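Local structure of scarecrow-like protein 3 (Arabidopsis thaliana, 6KPB) at residues A[152-157]-A[181-186]. The protein probably acts as a nuclear transcription factor of the GRAS family in plant development and binds zinc finger proteins of the IDD family. Sequence-based numbering, arbitrary orientation.
Sequences LTNRAI and LALLQA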
ATOM      1  N   LEU A 152      22.110  -8.480 -27.660  1.00 72.90           N
ATOM      2  CA  LEU A 152      23.417  -9.124 -27.562  1.00 74.93           C
ATOM      3  C   LEU A 152      23.290 -10.597 -27.193  1.00 78.46           C
ATOM      4  O   LEU A 152      23.993 -11.444 -27.755  1.00 79.17           O
ATOM      5  CB  LEU A 152      24.288  -8.388 -26.545  1.00 72.55           C
ATOM      6  CG  LEU A 152      24.792  -7.004 -26.968  1.00 78.83           C
ATOM      7  CD1 LEU A 152      25.474  -6.287 -25.807  1.00 70.77           C
ATOM      8  CD2 LEU A 152      25.733  -7.132 -28.158  1.00 72.41           C
ATOM      9  N   THR A 153      22.398 -10.923 -26.255  1.00 72.01           N
ATOM     10  CA  THR A 153      22.273 -12.309 -25.815  1.00 78.90           C
ATOM     11  C   THR A 153      21.610 -13.176 -26.879  1.00 86.01           C
ATOM     12  O   THR A 153      21.970 -14.347 -27.043  1.00 85.89           O
ATOM     13  CB  THR A 153      21.491 -12.381 -24.503  1.00 85.49           C
ATOM     14  OG1 THR A 153      20.176 -11.852 -24.699  1.00108.51           O
ATOM     15  CG2 THR A 153      22.198 -11.584 -23.417  1.00 91.47           C
ATOM     16  N   ASN A 154      20.637 -12.623 -27.612  1.00 72.25           N
ATOM     17  CA  ASN A 154      20.012 -13.388 -28.688  1.00 75.23           C
ATOM     18  C   ASN A 154      21.011 -13.703 -29.797  1.00 78.06           C
ATOM     19  O   ASN A 154      20.994 -14.805 -30.357  1.00 88.54           O
ATOM     20  CB  ASN A 154      18.808 -12.631 -29.250  1.00 71.21           C
ATOM     21  CG  ASN A 154      17.618 -12.644 -28.308  1.00 83.66           C
ATOM     22  OD1 ASN A 154      17.601 -13.376 -27.319  1.00 83.22           O
ATOM     23  ND2 ASN A 154      16.610 -11.837 -28.619  1.00 87.64           N
ATOM     24  N   ARG A 155      21.888 -12.751 -30.124  1.00 73.02           N
ATOM     25  CA  ARG A 155      22.931 -13.014 -31.112  1.00 76.33           C
ATOM     26  C   ARG A 155      23.878 -14.108 -30.632  1.00 81.55           C
ATOM     27  O   ARG A 155      24.254 -14.998 -31.405  1.00 77.59           O
ATOM     28  CB  ARG A 155      23.706 -11.733 -31.414  1.00 79.46           C
ATOM     29  CG  ARG A 155      23.010 -10.791 -32.381  1.00105.98           C
ATOM     30  CD  ARG A 155      23.195 -11.247 -33.821  1.00124.44           C
ATOM     31  NE  ARG A 155      21.922 -11.534 -34.474  1.00136.26           N
ATOM     32  CZ  ARG A 155      21.120 -10.606 -34.985  1.00137.10           C
ATOM     33  NH1 ARG A 155      21.456  -9.325 -34.912  1.00137.51           N
ATOM     34  NH2 ARG A 155      19.980 -10.957 -35.563  1.00137.43           N
ATOM     35  N   ALA A 156      24.269 -14.060 -29.356  1.00 73.62           N
ATOM     36  CA  ALA A 156      25.158 -15.083 -28.816  1.00 74.22           C
ATOM     37  C   ALA A 156      24.496 -16.454 -28.835  1.00 83.70           C
ATOM     38  O   ALA A 156      25.155 -17.467 -29.097  1.00 94.92           O
ATOM     39  CB  ALA A 156      25.585 -14.709 -27.397  1.00 67.94           C
ATOM     40  N   ILE A 157      23.191 -16.506 -28.559  1.00 80.75           N
ATOM     41  CA  ILE A 157      22.470 -17.775 -28.595  1.00 81.00           C
ATOM     42  C   ILE A 157      22.371 -18.293 -30.024  1.00 84.36           C
ATOM     43  O   ILE A 157      22.654 -19.466 -30.296  1.00 96.34           O
ATOM     44  CB  ILE A 157      21.079 -17.621 -27.952  1.00 77.44           C
ATOM     45  CG1 ILE A 157      21.204 -17.497 -26.432  1.00 73.70           C
ATOM     46  CG2 ILE A 157      20.176 -18.788 -28.336  1.00 71.00           C
ATOM     47  CD1 ILE A 157      19.925 -17.056 -25.754  1.00 69.01           C
ATOM     48  N   LEU A 181      10.491 -13.094 -28.362  1.00 92.72           N
ATOM     49  CA  LEU A 181       9.726 -12.836 -29.578  1.00 90.86           C
ATOM     50  C   LEU A 181      10.649 -12.526 -30.749  1.00 89.80           C
ATOM     51  O   LEU A 181      10.416 -12.987 -31.873  1.00 90.53           O
ATOM     52  CB  LEU A 181       8.741 -11.688 -29.349  1.00 93.75           C
ATOM     53  CG  LEU A 181       7.510 -11.984 -28.490  1.00 88.83           C
ATOM     54  CD1 LEU A 181       6.770 -10.700 -28.154  1.00 85.07           C
ATOM     55  CD2 LEU A 181       6.587 -12.962 -29.194  1.00 79.81           C
ATOM     56  N   ALA A 182      11.710 -11.754 -30.503  1.00 83.76           N
ATOM     57  CA  ALA A 182      12.678 -11.471 -31.556  1.00 77.80           C
ATOM     58  C   ALA A 182      13.469 -12.718 -31.930  1.00 82.95           C
ATOM     59  O   ALA A 182      13.714 -12.970 -33.115  1.00 90.02           O
ATOM     60  CB  ALA A 182      13.618 -10.349 -31.118  1.00 72.56           C
ATOM     61  N   LEU A 183      13.875 -13.511 -30.935  1.00 80.44           N
ATOM     62  CA  LEU A 183      14.635 -14.725 -31.225  1.00 83.78           C
ATOM     63  C   LEU A 183      13.805 -15.726 -32.015  1.00 89.33           C
ATOM     64  O   LEU A 183      14.353 -16.494 -32.814  1.00 93.08           O
ATOM     65  CB  LEU A 183      15.139 -15.358 -29.928  1.00 79.30           C
ATOM     66  CG  LEU A 183      16.126 -16.515 -30.101  1.00 83.47           C
ATOM     67  CD1 LEU A 183      17.361 -16.030 -30.833  1.00 88.13           C
ATOM     68  CD2 LEU A 183      16.505 -17.132 -28.762  1.00 76.42           C
ATOM     69  N   LEU A 184      12.487 -15.734 -31.806  1.00 84.23           N
ATOM     70  CA  LEU A 184      11.613 -16.599 -32.592  1.00 91.43           C
ATOM     71  C   LEU A 184      11.682 -16.245 -34.073  1.00 94.01           C
ATOM     72  O   LEU A 184      11.883 -17.119 -34.924  1.00102.12           O
ATOM     73  CB  LEU A 184      10.176 -16.495 -32.080  1.00 96.71           C
ATOM     74  CG  LEU A 184       9.733 -17.506 -31.023  1.00100.00           C
ATOM     75  CD1 LEU A 184       8.401 -17.097 -30.418  1.00106.75           C
ATOM     76  CD2 LEU A 184       9.632 -18.889 -31.639  1.00110.45           C
ATOM     77  N   GLN A 185      11.523 -14.959 -34.396  1.00 93.45           N
ATOM     78  CA  GLN A 185      11.589 -14.529 -35.789  1.00 91.02           C
ATOM     79  C   GLN A 185      12.968 -14.789 -36.383  1.00 82.59           C
ATOM     80  O   GLN A 185      13.087 -15.193 -37.546  1.00 82.94           O
ATOM     81  CB  GLN A 185      11.232 -13.046 -35.898  1.00 87.34           C
ATOM     82  CG  GLN A 185      11.480 -12.441 -37.274  1.00 84.28           C
ATOM     83  CD  GLN A 185      10.590 -13.037 -38.348  1.00100.13           C
ATOM     84  OE1 GLN A 185       9.430 -12.648 -38.497  1.00 96.65           O
ATOM     85  NE2 GLN A 185      11.130 -13.987 -39.104  1.00103.45           N
ATOM     86  N   ALA A 186      14.024 -14.564 -35.598  1.00 69.64           N
ATOM     87  CA  ALA A 186      15.379 -14.753 -36.104  1.00 70.27           C
ATOM     88  C   ALA A 186      15.663 -16.222 -36.388  1.00 86.86           C
ATOM     89  O   ALA A 186      16.280 -16.556 -37.407  1.00 87.83           O
ATOM     90  CB  ALA A 186      16.389 -14.185 -35.110  1.00 67.39           C
TER
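Leu183 reaches from helix 178-189 to helix 145-160 and lodges its forked end between Asn154 and Ile157, which lie one turn apart on the facing side of that helix. Its CG stands opposite the backbone N (chi1 -171°), a setting that carries both methyls toward the partner helix. CD1 settles 3.9 Å from the backbone O of Asn154 and also touches that residue's CB, while CD2 meets CG2 of Ile157 at 4.0 Å, the two side chains lying nearly at right angles. A branched leucine suits this place because it serves both neighbours at once, and the beta-branched Ile157 offers a methyl close to its own backbone.

Asn154 is the polar member of this buried group. Its amide lies across the base of Leu183, with CG 4.0 Å from Leu183 CB, and ND2 gives a hydrogen bond to the backbone O of Gln179, in the first turn of the opposing helix. Asparagine is short enough to do both, adding a polar tie to an otherwise van der Waals contact. Were alanine to stand at Asn154, the Gln179 carbonyl would probably lose this donor and the CB of Leu183 the amide packed against it.

The other side is looser. The exposed Ala182 brings its CB no nearer than 4.2 Å to Asn154 ND2, and Ala186 and the partly exposed Arg155 only approach the opposite segment. The alanine methyls are too short to fill this side; the segment axes approach to 10.3 Å, a spacing taken up by Leu183 and Asn154, and cross at -35°.

Both helices belong to the predicted VHIID region, joined through strand 166-171 of the central sheet. Trp180, on helix 178-189, packs against both Asn154 and Ile157, Ile157 and Thr153 also rest on strand 345-351, and Leu181 packs on helix 206-223.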